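Local coordinates for ThiJ/PfpI domain protein (Brachyspira murdochii, PDB 4HCJ) that is of unknown function but belongs to the DJ-1/PfpI family of alpha-beta-alpha sandwich proteins, binds magnesium and may be a hydrolase, at residues A[60-65]-A[88-93]; A[122-127]-A[141-146]; A[16-21]-A[77-82]. All coordinates share one frame; numbering follows the deposited sequence. Where two conformers were deposited one is given.

Interaction 1 of 3, residues A[60-65]-A[88-93]; sequences LLFSEV and WRTQGL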
loop_
_atom_site.group_PDB
_atom_site.type_symbol
_atom_site.label_atom_id
_atom_site.label_comp_id
_atom_site.label_asym_id
_atom_site.label_seq_id
_atom_site.Cartn_x
_atom_site.Cartn_y
_atom_site.Cartn_z
ATOM N N LEU A 60 -13.093 0.678 -7.366
ATOM C CA LEU A 60 -13.843 0.180 -6.220
ATOM C C LEU A 60 -13.880 1.219 -5.112
ATOM O O LEU A 60 -12.888 1.915 -4.876
ATOM C CB LEU A 60 -13.113 -1.046 -5.620
ATOM C CG LEU A 60 -13.100 -2.303 -6.489
ATOM C CD1 LEU A 60 -12.026 -3.276 -6.020
ATOM C CD2 LEU A 60 -14.451 -2.993 -6.472
ATOM N N LEU A 61 -14.993 1.274 -4.396
ATOM C CA LEU A 61 -15.008 1.933 -3.102
ATOM C C LEU A 61 -14.312 1.026 -2.093
ATOM O O LEU A 61 -14.331 -0.200 -2.248
ATOM C CB LEU A 61 -16.437 2.133 -2.620
ATOM C CG LEU A 61 -17.325 2.963 -3.552
ATOM C CD1 LEU A 61 -18.758 2.907 -3.058
ATOM C CD2 LEU A 61 -16.836 4.403 -3.608
ATOM N N PHE A 62 -13.749 1.597 -1.020
ATOM C CA PHE A 62 -13.223 0.752 0.058
ATOM C C PHE A 62 -14.285 -0.267 0.487
ATOM O O PHE A 62 -13.979 -1.448 0.743
ATOM C CB PHE A 62 -12.814 1.588 1.277
ATOM C CG PHE A 62 -11.754 2.619 1.003
ATOM C CD1 PHE A 62 -10.696 2.364 0.144
ATOM C CD2 PHE A 62 -11.830 3.863 1.607
ATOM C CE1 PHE A 62 -9.725 3.331 -0.088
ATOM C CE2 PHE A 62 -10.868 4.828 1.377
ATOM C CZ PHE A 62 -9.820 4.567 0.523
ATOM N N SER A 63 -15.529 0.190 0.570
ATOM C CA SER A 63 -16.608 -0.644 1.056
ATOM C C SER A 63 -16.960 -1.803 0.141
ATOM O O SER A 63 -17.676 -2.706 0.576
ATOM C CB SER A 63 -17.866 0.190 1.280
ATOM O OG SER A 63 -18.352 0.692 0.043
ATOM N N GLU A 64 -16.466 -1.773 -1.105
ATOM C CA GLU A 64 -16.716 -2.825 -2.091
ATOM C C GLU A 64 -15.613 -3.864 -2.159
ATOM O O GLU A 64 -15.711 -4.826 -2.902
ATOM C CB GLU A 64 -16.911 -2.207 -3.481
ATOM C CG GLU A 64 -18.184 -1.370 -3.587
ATOM C CD GLU A 64 -18.299 -0.567 -4.878
ATOM O OE1 GLU A 64 -17.266 -0.189 -5.475
ATOM O OE2 GLU A 64 -19.442 -0.285 -5.290
ATOM N N VAL A 65 -14.567 -3.685 -1.371
ATOM C CA VAL A 65 -13.434 -4.594 -1.436
ATOM C C VAL A 65 -13.741 -5.925 -0.775
ATOM O O VAL A 65 -14.224 -5.965 0.353
ATOM C CB VAL A 65 -12.208 -3.961 -0.770
ATOM C CG1 VAL A 65 -11.086 -4.989 -0.579
ATOM C CG2 VAL A 65 -11.742 -2.768 -1.589
ATOM N N TRP A 88 -11.184 4.773 9.599
ATOM C CA TRP A 88 -11.424 3.405 10.016
ATOM C C TRP A 88 -11.534 2.433 8.837
ATOM O O TRP A 88 -11.288 1.235 9.006
ATOM C CB TRP A 88 -12.651 3.305 10.940
ATOM C CG TRP A 88 -13.958 3.553 10.269
ATOM C CD1 TRP A 88 -14.611 4.741 10.168
ATOM C CD2 TRP A 88 -14.787 2.579 9.608
ATOM N NE1 TRP A 88 -15.789 4.574 9.484
ATOM C CE2 TRP A 88 -15.925 3.259 9.126
ATOM C CE3 TRP A 88 -14.672 1.202 9.372
ATOM C CZ2 TRP A 88 -16.950 2.611 8.433
ATOM C CZ3 TRP A 88 -15.695 0.558 8.683
ATOM C CH2 TRP A 88 -16.807 1.269 8.211
ATOM N N ARG A 89 -11.917 2.927 7.662
ATOM C CA ARG A 89 -12.076 2.038 6.510
ATOM C C ARG A 89 -10.727 1.574 5.976
ATOM O O ARG A 89 -10.558 0.403 5.659
ATOM C CB ARG A 89 -12.857 2.717 5.379
ATOM C CG ARG A 89 -14.244 3.188 5.768
ATOM C CD ARG A 89 -14.817 4.081 4.698
ATOM N NE ARG A 89 -14.082 5.338 4.647
ATOM C CZ ARG A 89 -14.332 6.279 3.757
ATOM N NH1 ARG A 89 -15.258 6.086 2.802
ATOM N NH2 ARG A 89 -13.630 7.402 3.791
ATOM N N THR A 90 -9.770 2.487 5.834
ATOM C CA THR A 90 -8.471 2.096 5.306
ATOM C C THR A 90 -7.716 1.243 6.325
ATOM O O THR A 90 -7.082 0.261 5.971
ATOM C CB THR A 90 -7.661 3.322 4.900
ATOM O OG1 THR A 90 -7.544 4.168 6.040
ATOM C CG2 THR A 90 -8.345 4.074 3.746
ATOM N N GLN A 91 -7.825 1.609 7.599
ATOM C CA GLN A 91 -7.248 0.773 8.650
ATOM C C GLN A 91 -7.907 -0.598 8.663
ATOM O O GLN A 91 -7.244 -1.624 8.838
ATOM C CB GLN A 91 -7.390 1.451 10.013
ATOM C CG GLN A 91 -6.611 2.744 10.134
ATOM C CD GLN A 91 -6.886 3.467 11.424
ATOM O OE1 GLN A 91 -7.479 2.920 12.347
ATOM N NE2 GLN A 91 -6.482 4.719 11.483
ATOM N N GLY A 92 -9.221 -0.620 8.449
ATOM C CA GLY A 92 -9.961 -1.864 8.421
ATOM C C GLY A 92 -9.494 -2.771 7.290
ATOM O O GLY A 92 -9.408 -3.984 7.463
ATOM N N LEU A 93 -9.197 -2.196 6.124
ATOM C CA LEU A 93 -8.667 -3.009 5.024
ATOM C C LEU A 93 -7.284 -3.570 5.344
ATOM O O LEU A 93 -6.976 -4.709 4.978
ATOM C CB LEU A 93 -8.648 -2.224 3.713
ATOM C CG LEU A 93 -10.024 -1.886 3.132
ATOM C CD1 LEU A 93 -9.878 -1.042 1.870
ATOM C CD2 LEU A 93 -10.828 -3.150 2.837
#
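F62 and R89 bring the two backbones closest, CA to CA 6.7 Å, where the 3-10 turn 62-64 that follows strand 55-61 faces the first turn of helix 88-99; no hydrogen bond crosses this gap, so side-chain packing alone joins the segments. Three residues of the helix meet the F62 ring. The F62 bond from CA to CB points toward the helix, and CG, beside the backbone N (chi1 -60°), sets the ring against T90 and R89. T90 lays its methyl over one face in a CH-pi contact, CG2 lying 3.9 Å from the centroid of the F62 ring. R89 meets the same ring at an edge: F62 CD2 sits over the face of the guanidinium, 4.1 Å from R89 NE, with the two planes nearly perpendicular at 87°. The contact belongs to the alpha-beta-alpha sandwich, where helix 88-99 lies against strand 9-13; V13 of that strand touches F62, T90 and L93. L93 fits between two partners, one branch each. Its CD1 comes 3.9 Å from F62 CD1, obliquely to the ring, while its CD2 packs 3.9 Å from V65 CG1. The polar ends turn to residues just before the helix: R89 makes a salt bridge to D87, and T90 OG1 is hydrogen-bonded to the carbonyls of L84 and D87. Within 60-65, L61 N donates to E64 OE1 (2.9 Å), from above the carboxylate plane.

Interaction 2 of 3, residues A[122-127]-A[141-146]; sequences EINVTC and NIMSEN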
loop_
_atom_site.group_PDB
_atom_site.type_symbol
_atom_site.label_atom_id
_atom_site.label_comp_id
_atom_site.label_asym_id
_atom_site.label_seq_id
_atom_site.Cartn_x
_atom_site.Cartn_y
_atom_site.Cartn_z
ATOM N N GLU A 122 5.822 -3.957 16.883
ATOM C CA GLU A 122 6.961 -4.870 16.986
ATOM C C GLU A 122 7.402 -5.431 15.628
ATOM O O GLU A 122 8.096 -6.435 15.592
ATOM C CB GLU A 122 6.711 -5.989 18.007
ATOM C CG GLU A 122 5.993 -5.522 19.253
ATOM C CD GLU A 122 6.710 -4.409 19.984
ATOM O OE1 GLU A 122 7.953 -4.462 20.070
ATOM O OE2 GLU A 122 6.036 -3.471 20.482
ATOM N N ILE A 123 7.023 -4.765 14.535
ATOM C CA ILE A 123 7.386 -5.190 13.187
ATOM C C ILE A 123 8.452 -4.260 12.618
ATOM O O ILE A 123 8.389 -3.037 12.791
ATOM C CB ILE A 123 6.145 -5.185 12.250
ATOM C CG1 ILE A 123 4.998 -6.031 12.813
ATOM C CG2 ILE A 123 6.513 -5.619 10.826
ATOM C CD1 ILE A 123 5.346 -7.504 13.018
ATOM N N ASN A 124 9.431 -4.842 11.924
ATOM C CA ASN A 124 10.450 -4.066 11.226
ATOM C C ASN A 124 9.889 -3.487 9.939
ATOM O O ASN A 124 9.333 -4.224 9.109
ATOM C CB ASN A 124 11.656 -4.932 10.873
ATOM C CG ASN A 124 12.384 -5.449 12.095
ATOM O OD1 ASN A 124 12.210 -4.974 13.211
ATOM N ND2 ASN A 124 13.232 -6.424 11.879
ATOM N N VAL A 125 10.057 -2.176 9.770
ATOM C CA VAL A 125 9.495 -1.453 8.639
ATOM C C VAL A 125 10.428 -0.339 8.218
ATOM O O VAL A 125 11.399 -0.017 8.915
ATOM C CB VAL A 125 8.111 -0.829 8.975
ATOM C CG1 VAL A 125 7.132 -1.871 9.489
ATOM C CG2 VAL A 125 8.254 0.327 9.950
ATOM N N THR A 126 10.099 0.277 7.087
ATOM C CA THR A 126 10.619 1.584 6.790
ATOM C C THR A 126 9.445 2.487 6.406
ATOM O O THR A 126 8.301 2.027 6.338
ATOM C CB THR A 126 11.733 1.526 5.729
ATOM O OG1 THR A 126 12.313 2.827 5.620
ATOM C CG2 THR A 126 11.193 1.046 4.382
ATOM N N CYS A 127 9.713 3.771 6.206
ATOM C CA CYS A 127 8.640 4.737 5.997
ATOM C C CYS A 127 9.243 6.030 5.525
ATOM O O CYS A 127 10.461 6.178 5.462
ATOM C CB CYS A 127 7.842 4.973 7.294
ATOM S SG CYS A 127 8.809 5.704 8.636
ATOM N N ASN A 141 9.475 -0.823 14.348
ATOM C CA ASN A 141 10.909 -0.565 14.357
ATOM C C ASN A 141 11.319 -0.035 12.999
ATOM O O ASN A 141 11.124 -0.706 11.991
ATOM C CB ASN A 141 11.707 -1.838 14.643
ATOM C CG ASN A 141 11.157 -2.613 15.811
ATOM O OD1 ASN A 141 11.004 -2.068 16.910
ATOM N ND2 ASN A 141 10.839 -3.885 15.589
ATOM N N ILE A 142 11.892 1.163 12.966
ATOM C CA ILE A 142 12.269 1.772 11.703
ATOM C C ILE A 142 13.676 1.347 11.304
ATOM O O ILE A 142 14.664 1.647 11.997
ATOM C CB ILE A 142 12.146 3.307 11.748
ATOM C CG1 ILE A 142 10.691 3.711 12.040
ATOM C CG2 ILE A 142 12.594 3.893 10.418
ATOM C CD1 ILE A 142 10.470 5.175 12.133
HETATM N N MSE A 143 13.789 0.664 10.172
HETATM C CA MSE A 143 15.079 0.191 9.693
HETATM C C MSE A 143 15.684 1.168 8.691
HETATM O O MSE A 143 14.960 1.823 7.943
HETATM C CB MSE A 143 14.919 -1.182 9.045
HETATM C CG MSE A 143 13.984 -2.129 9.791
HETATM SE SE MSE A 143 14.466 -2.483 11.629
HETATM C CE MSE A 143 16.048 -3.589 11.265
ATOM N N SER A 144 17.012 1.250 8.667
ATOM C CA SER A 144 17.740 2.112 7.739
ATOM C C SER A 144 17.790 1.468 6.364
ATOM O O SER A 144 18.864 1.120 5.871
ATOM C CB SER A 144 19.174 2.339 8.232
ATOM O OG SER A 144 19.200 2.998 9.482
ATOM N N GLU A 145 16.632 1.328 5.729
ATOM C CA GLU A 145 16.556 0.670 4.433
ATOM C C GLU A 145 15.487 1.350 3.592
ATOM O O GLU A 145 14.541 1.948 4.119
ATOM C CB GLU A 145 16.167 -0.810 4.594
ATOM C CG GLU A 145 17.065 -1.643 5.491
ATOM C CD GLU A 145 18.484 -1.829 4.979
ATOM O OE1 GLU A 145 18.813 -1.509 3.820
ATOM O OE2 GLU A 145 19.298 -2.348 5.764
ATOM N N ASN A 146 15.609 1.197 2.278
ATOM C CA ASN A 146 14.609 1.702 1.348
ATOM C C ASN A 146 13.349 0.845 1.291
ATOM O O ASN A 146 12.260 1.374 1.051
ATOM C CB ASN A 146 15.221 1.813 -0.050
ATOM C CG ASN A 146 16.261 2.919 -0.120
ATOM O OD1 ASN A 146 15.971 4.068 0.195
ATOM N ND2 ASN A 146 17.492 2.570 -0.442
#
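N124-V125 and N141-I142 form a two-stranded parallel sheet, the strand pair of a beta-alpha-beta unit whose helix, 132-137, crosses over between them and ends at H137, a magnesium ligand of this protein, though no ion sits on it in this chain. Three backbone bonds knit the pair: N141 N gives to I123 O (2.9 Å), V125 N to N141 O (2.9 Å) and M143 N to V125 O (2.8 Å). The first donor stands 35° out of the I123 carbonyl plane, whereas the other two approach their acceptors almost head-on. N124 and N141 share one face of the sheet and join side chain to side chain, N141 ND2 giving to N124 OD1 at 3.0 Å; the amide planes are turned 63° apart, so the bond links two groups that are far from coplanar. On the same side the selenomethionine M143 curls back over N124, though it was modelled in two conformers and this touch is less certain. V125 and I142 occupy the other face, which helix 132-137 covers through V135, E132 and R136. Beyond the strand, C127 SG packs 3.9 Å from I142 CD1. After an inverse gamma turn centred on S144, the chain swings round to T126. There OG1 lies anti to the backbone N (chi1 -173°) and donates to E145 O at 2.8 Å, nearly in line with the carbonyl bond.

Interaction 3 of 3, residues A[16-21]-A[77-82]; sequences GQNFQD and GGIGCI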
loop_
_atom_site.group_PDB
_atom_site.type_symbol
_atom_site.label_atom_id
_atom_site.label_comp_id
_atom_site.label_asym_id
_atom_site.label_seq_id
_atom_site.Cartn_x
_atom_site.Cartn_y
_atom_site.Cartn_z
ATOM N N GLY A 16 -8.062 9.790 -3.650
ATOM C CA GLY A 16 -8.542 10.126 -4.978
ATOM C C GLY A 16 -7.902 11.374 -5.543
ATOM O O GLY A 16 -7.864 11.559 -6.754
ATOM N N GLN A 17 -7.424 12.259 -4.688
ATOM C CA GLN A 17 -6.636 13.381 -5.166
ATOM C C GLN A 17 -5.343 13.444 -4.387
ATOM O O GLN A 17 -5.308 13.166 -3.187
ATOM C CB GLN A 17 -7.399 14.691 -5.030
ATOM C CG GLN A 17 -8.872 14.615 -5.467
ATOM C CD GLN A 17 -9.119 14.415 -6.973
ATOM O OE1 GLN A 17 -8.201 14.423 -7.776
ATOM N NE2 GLN A 17 -10.364 14.182 -7.328
ATOM N N ASN A 18 -4.282 13.799 -5.092
ATOM C CA ASN A 18 -2.967 14.000 -4.509
ATOM C C ASN A 18 -2.315 12.750 -3.948
ATOM O O ASN A 18 -1.491 12.829 -3.033
ATOM C CB ASN A 18 -2.979 15.137 -3.491
ATOM C CG ASN A 18 -3.286 16.452 -4.145
ATOM O OD1 ASN A 18 -2.900 16.686 -5.291
ATOM N ND2 ASN A 18 -4.029 17.297 -3.459
ATOM N N PHE A 19 -2.621 11.592 -4.541
ATOM C CA PHE A 19 -1.793 10.420 -4.308
ATOM C C PHE A 19 -0.417 10.631 -4.957
ATOM O O PHE A 19 -0.239 11.453 -5.858
ATOM C CB PHE A 19 -2.473 9.145 -4.822
ATOM C CG PHE A 19 -2.606 9.064 -6.335
ATOM C CD1 PHE A 19 -1.578 8.542 -7.114
ATOM C CD2 PHE A 19 -3.759 9.511 -6.971
ATOM C CE1 PHE A 19 -1.694 8.461 -8.500
ATOM C CE2 PHE A 19 -3.885 9.434 -8.358
ATOM C CZ PHE A 19 -2.850 8.916 -9.124
ATOM N N GLN A 20 0.567 9.874 -4.486
ATOM C CA GLN A 20 1.925 10.026 -4.979
ATOM C C GLN A 20 2.083 9.313 -6.318
ATOM O O GLN A 20 2.108 8.079 -6.370
ATOM C CB GLN A 20 2.927 9.487 -3.954
ATOM C CG GLN A 20 4.359 9.875 -4.254
ATOM C CD GLN A 20 4.612 11.343 -4.020
ATOM O OE1 GLN A 20 4.317 11.863 -2.941
ATOM N NE2 GLN A 20 5.116 12.031 -5.041
ATOM N N ASP A 21 2.191 10.082 -7.402
ATOM C CA ASP A 21 2.165 9.493 -8.738
ATOM C C ASP A 21 3.162 8.354 -8.913
ATOM O O ASP A 21 2.807 7.292 -9.424
ATOM C CB ASP A 21 2.454 10.551 -9.821
ATOM C CG ASP A 21 1.455 11.686 -9.839
ATOM O OD1 ASP A 21 0.922 11.991 -10.932
ATOM O OD2 ASP A 21 1.230 12.287 -8.770
ATOM N N GLY A 77 1.085 6.404 -0.802
ATOM C CA GLY A 77 1.183 7.642 -0.071
ATOM C C GLY A 77 0.860 8.882 -0.895
ATOM O O GLY A 77 -0.098 8.914 -1.697
ATOM N N GLY A 78 1.679 9.908 -0.678
ATOM C CA GLY A 78 1.431 11.237 -1.197
ATOM C C GLY A 78 0.735 12.089 -0.157
ATOM O O GLY A 78 0.122 11.581 0.784
ATOM N N ILE A 79 0.786 13.398 -0.356
ATOM C CA ILE A 79 0.170 14.315 0.590
ATOM C C ILE A 79 -1.324 14.040 0.767
ATOM O O ILE A 79 -1.863 14.204 1.864
ATOM C CB ILE A 79 0.469 15.791 0.192
ATOM C CG1 ILE A 79 0.000 16.770 1.278
ATOM C CG2 ILE A 79 -0.119 16.132 -1.176
ATOM C CD1 ILE A 79 0.498 18.200 1.072
ATOM N N GLY A 80 -2.000 13.586 -0.293
ATOM C CA GLY A 80 -3.410 13.267 -0.164
ATOM C C GLY A 80 -3.699 12.112 0.789
ATOM O O GLY A 80 -4.805 11.990 1.312
ATOM N N CYS A 81 -2.710 11.251 1.020
ATOM C CA CYS A 81 -2.898 10.099 1.905
ATOM C C CYS A 81 -3.189 10.528 3.350
ATOM O O CYS A 81 -3.813 9.780 4.109
ATOM C CB CYS A 81 -1.668 9.195 1.850
ATOM S SG CYS A 81 -1.850 7.645 2.752
ATOM N N ILE A 82 -2.741 11.714 3.739
ATOM C CA ILE A 82 -2.929 12.161 5.110
ATOM C C ILE A 82 -4.405 12.153 5.500
ATOM O O ILE A 82 -4.752 11.870 6.643
ATOM C CB ILE A 82 -2.265 13.533 5.340
ATOM C CG1 ILE A 82 -0.752 13.420 5.123
ATOM C CG2 ILE A 82 -2.556 14.067 6.733
ATOM C CD1 ILE A 82 -0.035 14.752 4.980
HETATM O O HOH W 1 3.137 14.191 -1.952
#
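N18 and Q20 hold the 77-82 loop through two backbone hydrogen bonds that run in opposite senses. G80 N donates to N18 O at 2.9 Å, and Q20 N donates to G77 O at 3.0 Å; in both bonds the donor sits well above the carbonyl plane, by 48° and 44°. Weaker CA-H...O contacts reinforce them, from G80 CA to Q17 O and from F19 CA to G77 O. Without side chains at G78 and G80 the chains come very near, and the CA atoms of Q20 and G78 are only 4.0 Å apart. Q20 extends CG anti to its main-chain nitrogen (chi1 -168°) and bends at the next bond, which lays OE1 3.4 Å from G78 CA. A water accepts from I79 N (3.0 Å) and donates to Q20 OE1 (2.8 Å), making an indirect third link. Further along, N18 CB rests 3.8 Å from I79 CG2. In the next shell, Q20 NE2 is hydrogen-bonded to E22, E23 OE1 ties down G77 N, and the carboxylate of D21 holds the backbone nitrogens of L52 and G54. Q20 itself is at the N-cap position of helix 21-33. The two loops follow strands 9-13 and 72-75, neighbours in the parallel part of the sheet, at the strand ends where DJ-1/PfpI relatives have their active-site pocket. Since the direct bonds use main-chain atoms only, the grip depends on backbone shape, the positive phi of N18 and the glycine conformation of G78 included, while the only side-chain hydrogen bonding across the contact, at Q20 OE1, runs through water.

In the fold
Interactions 1 and 3 interlock along the chain, their segments alternating in sequence: interaction 1 packs against V13 of strand 9-13, and interaction 3 uses the loop that follows it, at the strand ends where relatives have their active-site pocket. Their centres are 16 Å apart and their nearest atoms about 7 Å. Interaction 2 comes later in sequence and lies across the chain's centre from interaction 1, 25 Å away between centres; from interaction 3 it is 21 Å. Its E122 side chain is about 4 Å from a bound magnesium ion, too far for direct coordination. Separately, its I142 side chain is about 9 Å from that of H137; interactions 1 and 3 lie away from the H137 site.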